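Local coordinates for protein diaminobutyrate-pyruvate transaminase and L-2,4-diaminobutyrate decarboxylase (Vibrio parahaemolyticus, PDB 2QMA) that probably binds pyridoxal 5'-phosphate and cleaves a carbon-carbon bond as the C-terminal, decarboxylase-like domain of a longer protein that also carries an aminotransferase, at residues D394-D397 with H398-A401; V146-L149 with C150-D154; R179-I182 with A183-S187. One frame throughout, in Å; residues are numbered along the deposited sequence.

Contact 1 of 3, residues D394-D397 with H398-A401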
ATOM      1  N   ASP A 394       8.692  25.976  -7.856  1.00 15.89           N
ATOM      2  CA  ASP A 394       9.911  26.459  -8.550  1.00 16.97           C
ATOM      3  C   ASP A 394      10.696  25.326  -9.255  1.00 16.77           C
ATOM      4  O   ASP A 394      11.190  25.506 -10.384  1.00 16.61           O
ATOM      5  CB  ASP A 394      10.824  27.229  -7.592  1.00 17.50           C
ATOM      6  CG  ASP A 394      10.222  28.530  -7.069  1.00 19.20           C
ATOM      7  OD1 ASP A 394       9.162  29.015  -7.526  1.00 18.98           O
ATOM      8  OD2 ASP A 394      10.841  29.084  -6.145  1.00 21.37           O
HETATM    9  N   MSE A 395      10.789  24.163  -8.605  1.00 16.49           N
HETATM   10  CA  MSE A 395      11.420  22.990  -9.217  1.00 16.05           C
HETATM   11  C   MSE A 395      10.713  22.600 -10.508  1.00 16.71           C
HETATM   12  O   MSE A 395      11.352  22.239 -11.502  1.00 16.47           O
HETATM   13  CB  MSE A 395      11.456  21.805  -8.235  1.00 15.27           C
HETATM   14  CG  MSE A 395      12.298  22.069  -6.973  1.00 15.60           C
HETATM   15 SE   MSE A 395      12.280  20.635  -5.730  0.70 17.51          SE
HETATM   16  CE  MSE A 395      12.961  21.511  -4.166  1.00 20.11           C
ATOM     17  N   TYR A 396       9.383  22.674 -10.499  1.00 16.41           N
ATOM     18  CA  TYR A 396       8.597  22.217 -11.656  1.00 16.64           C
ATOM     19  C   TYR A 396       8.739  23.198 -12.806  1.00 16.69           C
ATOM     20  O   TYR A 396       8.866  22.760 -13.946  1.00 17.86           O
ATOM     21  CB  TYR A 396       7.113  21.988 -11.305  1.00 16.26           C
ATOM     22  CG  TYR A 396       6.911  21.073 -10.124  1.00 17.46           C
ATOM     23  CD1 TYR A 396       7.781  20.015  -9.894  1.00 16.68           C
ATOM     24  CD2 TYR A 396       5.860  21.281  -9.220  1.00 18.29           C
ATOM     25  CE1 TYR A 396       7.638  19.183  -8.767  1.00 17.38           C
ATOM     26  CE2 TYR A 396       5.678  20.429  -8.104  1.00 19.65           C
ATOM     27  CZ  TYR A 396       6.571  19.388  -7.881  1.00 18.56           C
ATOM     28  OH  TYR A 396       6.393  18.554  -6.784  1.00 18.95           O
ATOM     29  N   ASP A 397       8.722  24.498 -12.504  1.00 16.26           N
ATOM     30  CA  ASP A 397       9.012  25.560 -13.511  1.00 15.37           C
ATOM     31  C   ASP A 397      10.352  25.244 -14.203  1.00 15.79           C
ATOM     32  O   ASP A 397      10.467  25.256 -15.424  1.00 15.88           O
ATOM     33  CB  ASP A 397       9.064  26.939 -12.850  1.00 15.22           C
ATOM     34  CG  ASP A 397       7.691  27.397 -12.324  1.00 16.12           C
ATOM     35  OD1 ASP A 397       6.657  26.736 -12.653  1.00 17.74           O
ATOM     36  OD2 ASP A 397       7.631  28.414 -11.601  1.00 15.05           O
ATOM     37  N   HIS A 398      11.354  24.952 -13.386  1.00 16.21           N
ATOM     38  CA  HIS A 398      12.684  24.535 -13.864  1.00 16.92           C
ATOM     39  C   HIS A 398      12.669  23.317 -14.800  1.00 17.05           C
ATOM     40  O   HIS A 398      13.314  23.304 -15.873  1.00 16.17           O
ATOM     41  CB  HIS A 398      13.591  24.247 -12.678  1.00 16.88           C
ATOM     42  CG  HIS A 398      14.875  23.604 -13.079  1.00 18.23           C
ATOM     43  ND1 HIS A 398      15.118  22.255 -12.919  1.00 21.77           N
ATOM     44  CD2 HIS A 398      15.944  24.111 -13.733  1.00 15.83           C
ATOM     45  CE1 HIS A 398      16.316  21.971 -13.398  1.00 17.41           C
ATOM     46  NE2 HIS A 398      16.840  23.083 -13.897  1.00 20.06           N
ATOM     47  N   LEU A 399      11.949  22.283 -14.369  1.00 16.68           N
ATOM     48  CA  LEU A 399      11.908  21.041 -15.079  1.00 17.35           C
ATOM     49  C   LEU A 399      11.289  21.273 -16.442  1.00 17.58           C
ATOM     50  O   LEU A 399      11.784  20.738 -17.409  1.00 16.79           O
ATOM     51  CB  LEU A 399      11.119  19.989 -14.297  1.00 17.89           C
ATOM     52  CG  LEU A 399      11.765  19.345 -13.063  1.00 17.72           C
ATOM     53  CD1 LEU A 399      10.794  18.382 -12.379  1.00 19.31           C
ATOM     54  CD2 LEU A 399      13.059  18.623 -13.453  1.00 19.51           C
ATOM     55  N   LEU A 400      10.217  22.076 -16.515  1.00 18.11           N
ATOM     56  CA  LEU A 400       9.550  22.331 -17.794  1.00 20.00           C
ATOM     57  C   LEU A 400      10.468  23.111 -18.717  1.00 18.44           C
ATOM     58  O   LEU A 400      10.584  22.805 -19.926  1.00 18.71           O
ATOM     59  CB  LEU A 400       8.222  23.093 -17.595  1.00 19.91           C
ATOM     60  CG  LEU A 400       7.005  22.146 -17.408  1.00 21.38           C
ATOM     61  CD1 LEU A 400       7.193  21.212 -16.235  1.00 25.19           C
ATOM     62  CD2 LEU A 400       5.646  22.913 -17.278  1.00 23.25           C
ATOM     63  N   ALA A 401      11.173  24.087 -18.157  1.00 17.19           N
ATOM     64  CA  ALA A 401      12.123  24.840 -18.983  1.00 17.15           C
ATOM     65  C   ALA A 401      13.259  23.955 -19.474  1.00 17.49           C
ATOM     66  O   ALA A 401      13.676  24.084 -20.631  1.00 16.58           O
ATOM     67  CB  ALA A 401      12.695  26.053 -18.232  1.00 16.52           C
TER
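Asp-394 accepts from His-398 at the start of an unbroken run of i to i+4 backbone hydrogen bonds, two turns of the alpha-helix 389-411 in a pyridoxal-dependent decarboxylase fold. The bond from His-398 N to Asp-394 O is 3.1 Å long and nearly straight, at 167°. The carboxylate of Asp-394 itself turns back along the helix to a salt bridge with Lys-390. Met-395, present as selenomethionine, contributes its carbonyl: Met-395 O accepts from Leu-399 N at 2.9 Å and is also flanked by carbon, with His-398 CB 3.2 Å from Met-395 O and Leu-399 CG close on the same oxygen. The His-398 side chain, with CG anti to the backbone N (chi1 170°), then runs on so that Met-395 O faces the rim of the imidazole, close to the ring's plane. Trp-19 of the second subunit packs on Asp-394 and Met-395, and Gln-16 of that subunit on His-398, placing this side of the helix at the dimer interface. Tyr-396 brings the main apolar touch, its ring edge meeting the end of Leu-399, with Tyr-396 CD1 4.2 Å from Leu-399 CD1. Its hydroxyl is bonded to the carbonyl of Leu-326, next to Lys-325, the predicted cofactor-attachment residue, which carries no cofactor here. Tyr-396 O receives Leu-400 N, and a methyl of the same leucine is laid against this carbonyl, Leu-400 CD1 coming to 3.2 Å from Tyr-396 O. Asp-397 sends its carboxylate to Ser-305, while Asp-397 O receives Ala-401 N at 3.1 Å.

Contact 2 of 3, residues V146-L149 with C150-D154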
ATOM      1  N   VAL A 146      -5.011  16.227   3.796  1.00 15.67           N
ATOM      2  CA  VAL A 146      -6.132  16.093   2.842  1.00 14.95           C
ATOM      3  C   VAL A 146      -6.841  17.450   2.646  1.00 15.40           C
ATOM      4  O   VAL A 146      -7.146  17.855   1.509  1.00 13.84           O
ATOM      5  CB  VAL A 146      -7.147  14.979   3.260  1.00 14.43           C
ATOM      6  CG1 VAL A 146      -8.447  15.151   2.470  1.00 17.05           C
ATOM      7  CG2 VAL A 146      -6.570  13.585   2.933  1.00 13.20           C
ATOM      8  N   ASN A 147      -7.154  18.112   3.765  1.00 14.91           N
ATOM      9  CA  ASN A 147      -7.820  19.418   3.727  1.00 16.48           C
ATOM     10  C   ASN A 147      -6.994  20.433   2.953  1.00 15.69           C
ATOM     11  O   ASN A 147      -7.525  21.201   2.139  1.00 16.43           O
ATOM     12  CB  ASN A 147      -8.073  19.947   5.151  1.00 15.44           C
ATOM     13  CG  ASN A 147      -9.138  19.158   5.905  1.00 17.50           C
ATOM     14  OD1 ASN A 147      -9.254  19.317   7.112  1.00 19.43           O
ATOM     15  ND2 ASN A 147      -9.921  18.330   5.204  1.00 14.44           N
ATOM     16  N   TRP A 148      -5.685  20.414   3.200  1.00 15.74           N
ATOM     17  CA  TRP A 148      -4.737  21.302   2.514  1.00 15.61           C
ATOM     18  C   TRP A 148      -4.792  21.025   0.993  1.00 15.32           C
ATOM     19  O   TRP A 148      -4.863  21.942   0.174  1.00 13.71           O
ATOM     20  CB  TRP A 148      -3.316  21.068   3.085  1.00 15.61           C
ATOM     21  CG  TRP A 148      -2.222  21.908   2.498  1.00 14.41           C
ATOM     22  CD1 TRP A 148      -1.942  23.205   2.796  1.00 15.05           C
ATOM     23  CD2 TRP A 148      -1.260  21.496   1.506  1.00 15.46           C
ATOM     24  NE1 TRP A 148      -0.888  23.639   2.038  1.00 18.12           N
ATOM     25  CE2 TRP A 148      -0.451  22.625   1.226  1.00 17.39           C
ATOM     26  CE3 TRP A 148      -1.052  20.300   0.777  1.00 17.04           C
ATOM     27  CZ2 TRP A 148       0.610  22.583   0.305  1.00 16.20           C
ATOM     28  CZ3 TRP A 148      -0.026  20.253  -0.164  1.00 16.69           C
ATOM     29  CH2 TRP A 148       0.809  21.390  -0.388  1.00 14.78           C
ATOM     30  N   LEU A 149      -4.771  19.751   0.630  1.00 13.66           N
ATOM     31  CA  LEU A 149      -4.771  19.363  -0.787  1.00 14.93           C
ATOM     32  C   LEU A 149      -6.037  19.872  -1.465  1.00 14.46           C
ATOM     33  O   LEU A 149      -5.999  20.410  -2.564  1.00 14.20           O
ATOM     34  CB  LEU A 149      -4.743  17.824  -0.891  1.00 15.07           C
ATOM     35  CG  LEU A 149      -3.387  17.182  -0.606  1.00 18.50           C
ATOM     36  CD1 LEU A 149      -3.551  15.643  -0.545  1.00 19.26           C
ATOM     37  CD2 LEU A 149      -2.385  17.654  -1.696  1.00 21.78           C
ATOM     38  N   CYS A 150      -7.160  19.684  -0.803  1.00 13.95           N
ATOM     39  CA  CYS A 150      -8.460  20.131  -1.343  1.00 15.00           C
ATOM     40  C   CYS A 150      -8.430  21.636  -1.640  1.00 15.81           C
ATOM     41  O   CYS A 150      -8.922  22.066  -2.674  1.00 15.13           O
ATOM     42  CB  CYS A 150      -9.579  19.762  -0.369  1.00 15.03           C
ATOM     43  SG  CYS A 150      -9.930  17.952  -0.405  1.00 17.56           S
ATOM     44  N   ASP A 151      -7.812  22.421  -0.752  1.00 17.10           N
ATOM     45  CA  ASP A 151      -7.532  23.860  -1.009  1.00 17.44           C
ATOM     46  C   ASP A 151      -6.695  24.143  -2.265  1.00 17.42           C
ATOM     47  O   ASP A 151      -7.058  24.990  -3.127  1.00 14.65           O
ATOM     48  CB  ASP A 151      -6.956  24.504   0.265  1.00 20.93           C
ATOM     49  CG  ASP A 151      -5.568  25.217   0.070  1.00 25.17           C
ATOM     50  OD1 ASP A 151      -4.582  24.663   0.668  1.00 21.79           O
ATOM     51  OD2 ASP A 151      -5.494  26.325  -0.605  1.00 27.05           O
ATOM     52  N   LYS A 152      -5.603  23.395  -2.382  1.00 16.37           N
ATOM     53  CA  LYS A 152      -4.638  23.599  -3.440  1.00 16.69           C
ATOM     54  C   LYS A 152      -5.279  23.360  -4.798  1.00 17.01           C
ATOM     55  O   LYS A 152      -4.960  24.075  -5.759  1.00 18.26           O
ATOM     56  CB  LYS A 152      -3.399  22.727  -3.233  1.00 16.49           C
ATOM     57  CG  LYS A 152      -2.495  23.186  -2.090  1.00 15.24           C
ATOM     58  CD  LYS A 152      -2.048  24.661  -2.327  1.00 16.48           C
ATOM     59  CE  LYS A 152      -1.176  25.184  -1.224  1.00 20.21           C
ATOM     60  NZ  LYS A 152      -0.811  26.628  -1.427  1.00 21.89           N
ATOM     61  N   TYR A 153      -6.222  22.413  -4.861  1.00 16.31           N
ATOM     62  CA  TYR A 153      -6.918  22.087  -6.120  1.00 16.10           C
ATOM     63  C   TYR A 153      -8.214  22.903  -6.274  1.00 16.65           C
ATOM     64  O   TYR A 153      -8.976  22.677  -7.231  1.00 17.68           O
ATOM     65  CB  TYR A 153      -7.169  20.558  -6.254  1.00 16.60           C
ATOM     66  CG  TYR A 153      -5.891  19.800  -6.562  1.00 16.12           C
ATOM     67  CD1 TYR A 153      -5.390  19.734  -7.856  1.00 18.28           C
ATOM     68  CD2 TYR A 153      -5.153  19.185  -5.549  1.00 16.13           C
ATOM     69  CE1 TYR A 153      -4.191  19.089  -8.127  1.00 19.06           C
ATOM     70  CE2 TYR A 153      -3.949  18.532  -5.817  1.00 18.36           C
ATOM     71  CZ  TYR A 153      -3.473  18.494  -7.095  1.00 18.57           C
ATOM     72  OH  TYR A 153      -2.270  17.844  -7.366  1.00 20.79           O
ATOM     73  N   ASP A 154      -8.475  23.811  -5.327  1.00 15.65           N
ATOM     74  CA  ASP A 154      -9.622  24.758  -5.413  1.00 16.24           C
ATOM     75  C   ASP A 154     -10.988  24.042  -5.433  1.00 16.50           C
ATOM     76  O   ASP A 154     -11.925  24.480  -6.101  1.00 15.62           O
ATOM     77  CB  ASP A 154      -9.455  25.683  -6.636  1.00 16.10           C
ATOM     78  CG  ASP A 154      -8.258  26.590  -6.513  1.00 18.60           C
ATOM     79  OD1 ASP A 154      -8.128  27.242  -5.456  1.00 18.76           O
ATOM     80  OD2 ASP A 154      -7.418  26.645  -7.451  1.00 23.31           O
TER
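Lys-152 lays its aliphatic chain over one face of the Trp-148 indole, an i to i+4 CH-pi contact in the last turns of helix 136-152. Lys-152 CG stands 3.9 Å from the centroid of the six-membered ring and only 9° off its normal. The indole swings toward the helix's C-terminal end because its CG lies anti to the backbone N (chi1 -180°), and a bend at chi2 of the lysine carries CE back to the ring, 3.5 Å from Trp-148 CZ2. Both polar ends are then directed to one acceptor: Lys-152 NZ forms a salt bridge and Trp-148 NE1 a hydrogen bond with OD1 of Asp-74 of the second subunit, so the Lys-152/Trp-148 pair forms part of the dimer interface. On the inward side Leu-149 and Tyr-153 both pack on Leu-337 of strand 334-338, while Val-146 rests on strand 160-164. A Schellman motif ends the helix, Asp-154 taking positive phi and donating its N to Asp-151 O at 2.9 Å. One turn back, Leu-149 O receives Tyr-153 N and lies at the edge of the phenol ring, 3.3 Å from Tyr-153 CD2.

Contact 3 of 3, residues R179-I182 with A183-S187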
ATOM      1  N   ARG A 179     -18.953   4.238 -10.799  1.00 10.24           N
ATOM      2  CA  ARG A 179     -19.759   3.066 -11.106  1.00 10.29           C
ATOM      3  C   ARG A 179     -20.978   3.019 -10.160  1.00 10.10           C
ATOM      4  O   ARG A 179     -22.104   2.949 -10.626  1.00 11.78           O
ATOM      5  CB  ARG A 179     -18.897   1.782 -11.024  1.00 10.48           C
ATOM      6  CG  ARG A 179     -19.732   0.499 -11.227  1.00  8.95           C
ATOM      7  CD  ARG A 179     -18.979  -0.725 -10.604  1.00 12.50           C
ATOM      8  NE  ARG A 179     -18.977  -0.712  -9.127  1.00 10.36           N
ATOM      9  CZ  ARG A 179     -18.430  -1.649  -8.348  1.00  9.66           C
ATOM     10  NH1 ARG A 179     -17.837  -2.735  -8.891  1.00  9.52           N
ATOM     11  NH2 ARG A 179     -18.502  -1.546  -7.009  1.00  8.95           N
ATOM     12  N   ASP A 180     -20.761   3.140  -8.854  1.00 11.17           N
ATOM     13  CA  ASP A 180     -21.852   3.072  -7.880  1.00 10.32           C
ATOM     14  C   ASP A 180     -22.728   4.335  -8.006  1.00 11.80           C
ATOM     15  O   ASP A 180     -23.964   4.287  -7.823  1.00 12.09           O
ATOM     16  CB  ASP A 180     -21.267   2.959  -6.473  1.00 11.64           C
ATOM     17  CG  ASP A 180     -20.674   1.586  -6.177  1.00 12.13           C
ATOM     18  OD1 ASP A 180     -20.299   0.815  -7.108  1.00 10.82           O
ATOM     19  OD2 ASP A 180     -20.541   1.290  -4.999  1.00 16.49           O
ATOM     20  N   TRP A 181     -22.096   5.464  -8.323  1.00 12.02           N
ATOM     21  CA  TRP A 181     -22.804   6.761  -8.415  1.00 12.73           C
ATOM     22  C   TRP A 181     -23.869   6.674  -9.534  1.00 13.30           C
ATOM     23  O   TRP A 181     -25.032   7.100  -9.355  1.00 12.58           O
ATOM     24  CB  TRP A 181     -21.767   7.885  -8.646  1.00 13.32           C
ATOM     25  CG  TRP A 181     -22.276   9.243  -9.042  1.00 11.91           C
ATOM     26  CD1 TRP A 181     -22.658  10.258  -8.232  1.00 14.49           C
ATOM     27  CD2 TRP A 181     -22.403   9.711 -10.374  1.00 14.80           C
ATOM     28  NE1 TRP A 181     -23.031  11.352  -8.985  1.00 14.45           N
ATOM     29  CE2 TRP A 181     -22.876  11.037 -10.312  1.00 14.63           C
ATOM     30  CE3 TRP A 181     -22.138   9.134 -11.626  1.00 10.67           C
ATOM     31  CZ2 TRP A 181     -23.090  11.816 -11.465  1.00 14.78           C
ATOM     32  CZ3 TRP A 181     -22.365   9.898 -12.770  1.00 14.44           C
ATOM     33  CH2 TRP A 181     -22.862  11.224 -12.673  1.00 14.15           C
ATOM     34  N   ILE A 182     -23.481   6.102 -10.673  1.00 11.55           N
ATOM     35  CA  ILE A 182     -24.386   6.133 -11.815  1.00 11.69           C
ATOM     36  C   ILE A 182     -25.551   5.161 -11.580  1.00 12.40           C
ATOM     37  O   ILE A 182     -26.670   5.514 -11.950  1.00 11.62           O
ATOM     38  CB  ILE A 182     -23.707   5.786 -13.162  1.00 11.91           C
ATOM     39  CG1 ILE A 182     -24.636   6.173 -14.352  1.00 12.38           C
ATOM     40  CG2 ILE A 182     -23.330   4.312 -13.258  1.00 13.54           C
ATOM     41  CD1 ILE A 182     -25.001   7.664 -14.425  1.00 12.10           C
ATOM     42  N   ALA A 183     -25.284   3.962 -11.005  1.00 11.74           N
ATOM     43  CA  ALA A 183     -26.397   3.040 -10.667  1.00 11.48           C
ATOM     44  C   ALA A 183     -27.340   3.673  -9.656  1.00 12.72           C
ATOM     45  O   ALA A 183     -28.586   3.476  -9.709  1.00 13.54           O
ATOM     46  CB  ALA A 183     -25.908   1.657 -10.161  1.00 10.99           C
ATOM     47  N   ASP A 184     -26.783   4.431  -8.714  1.00 12.11           N
ATOM     48  CA  ASP A 184     -27.644   5.109  -7.718  1.00 14.31           C
ATOM     49  C   ASP A 184     -28.485   6.184  -8.418  1.00 14.79           C
ATOM     50  O   ASP A 184     -29.685   6.346  -8.162  1.00 15.88           O
ATOM     51  CB  ASP A 184     -26.794   5.762  -6.632  1.00 14.27           C
ATOM     52  CG  ASP A 184     -27.646   6.506  -5.610  1.00 16.42           C
ATOM     53  OD1 ASP A 184     -28.520   5.858  -5.042  1.00 16.02           O
ATOM     54  OD2 ASP A 184     -27.470   7.726  -5.437  1.00 17.44           O
ATOM     55  N   LYS A 185     -27.854   6.926  -9.311  1.00 15.84           N
ATOM     56  CA  LYS A 185     -28.566   8.003 -10.030  1.00 16.97           C
ATOM     57  C   LYS A 185     -29.654   7.440 -10.973  1.00 16.87           C
ATOM     58  O   LYS A 185     -30.800   7.891 -10.923  1.00 16.08           O
ATOM     59  CB  LYS A 185     -27.560   8.892 -10.776  1.00 17.67           C
ATOM     60  CG  LYS A 185     -28.160   9.987 -11.639  1.00 19.24           C
ATOM     61  CD  LYS A 185     -27.128  10.374 -12.729  1.00 25.19           C
ATOM     62  CE  LYS A 185     -26.303  11.579 -12.331  1.00 26.29           C
ATOM     63  NZ  LYS A 185     -27.096  12.724 -11.776  1.00 27.78           N
ATOM     64  N   LEU A 186     -29.316   6.450 -11.801  1.00 15.79           N
ATOM     65  CA  LEU A 186     -30.293   5.930 -12.794  1.00 16.13           C
ATOM     66  C   LEU A 186     -31.497   5.149 -12.208  1.00 17.10           C
ATOM     67  O   LEU A 186     -32.635   5.285 -12.695  1.00 15.40           O
ATOM     68  CB  LEU A 186     -29.584   5.137 -13.929  1.00 15.98           C
ATOM     69  CG  LEU A 186     -28.543   5.920 -14.756  1.00 14.44           C
ATOM     70  CD1 LEU A 186     -27.896   5.073 -15.875  1.00 16.53           C
ATOM     71  CD2 LEU A 186     -29.071   7.244 -15.338  1.00 17.90           C
ATOM     72  N   SER A 187     -31.263   4.329 -11.179  1.00 16.24           N
ATOM     73  CA  SER A 187     -32.296   3.426 -10.689  1.00 16.02           C
ATOM     74  C   SER A 187     -32.271   3.243  -9.167  1.00 15.07           C
ATOM     75  O   SER A 187     -32.875   2.293  -8.624  1.00 15.09           O
ATOM     76  CB  SER A 187     -32.181   2.073 -11.414  1.00 16.78           C
ATOM     77  OG  SER A 187     -30.887   1.501 -11.227  1.00 18.40           O
TER
HETATM   78  O   HOH W   1     -25.735   8.947  -7.510  1.00 34.72           O
HETATM   79  O   HOH W   2     -25.478  13.679  -9.364  1.00 43.01           O
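Trp-181 and Lys-185 run alongside one another in the same direction, one helical turn apart on helix 167-187. The lysine starts extended, with CG anti to the backbone N (chi1 176°), and then bends at chi3 and chi4, which brings Lys-185 CE to 3.3 Å from Trp-181 CZ2. The methylene approaches the six-membered part of the indole obliquely. A water bridges the polar ends, accepting from Lys-185 NZ at 3.1 Å and, more weakly, from Trp-181 NE1. Ile-182 is the next neighbour. Its CD1 touches the middle of the lysine chain, at Lys-185 CD, and its CG1 meets Leu-186 CD1 at 3.8 Å, so the isoleucine packs against the side chains of both the i+3 and i+4 residues.

Beneath these side chains the backbone ladder sets the spacing: Lys-185 N donates to Trp-181 O and Leu-186 N to Ile-182 O, both at 2.8 Å, whereas the bond from Ala-183 N to Arg-179 O, earlier in the ladder, is weak. Trp-181 O has a second donor, a water 2.7 Å away that also donates to Asp-184 OD2 and thus ties the aspartate to the helix backbone.

At the start of this stretch Arg-179 grips Asp-180 side-on, NE and NH2 both donating to Asp-180 OD1, with NE 2.9 Å from OD1. The carboxylate oxygen lies close to the guanidinium plane, and the two bonds probably fix the rotation of the guanidinium. NH1 bonds to Met-222 O of the same chain, and the guanidinium also reaches the carbonyls of Ser-220 and Trp-221 of the second subunit.

Far from the predicted cofactor lysine, the helix rests on the central mixed sheet, with Ile-182 on Phe-260 and Leu-186 on Ile-258 of strand 258-265. The Trp-181 ring meets Trp-290 edge-to-face, while Ala-183 packs against helix 191-194.

How the contacts relate
From the N terminus the order is contact 2, contact 3, contact 1. Each spans adjacent turns of a single helix, so none closes a long loop, and they follow in series without nesting or crossing. Contact 2, at the end of helix 136-152, precedes strand 160-164 at one edge of the mixed sheet; contact 3 comes late in helix 167-187, which follows that strand, and their centres are 27 Å apart. Contact 1 lies far along the chain on helix 389-411, beyond the last strand of this sheet; its nearest atoms are about 8 Å from contact 2 but about 29 Å from contact 3. Each of the three helices also reaches the second subunit.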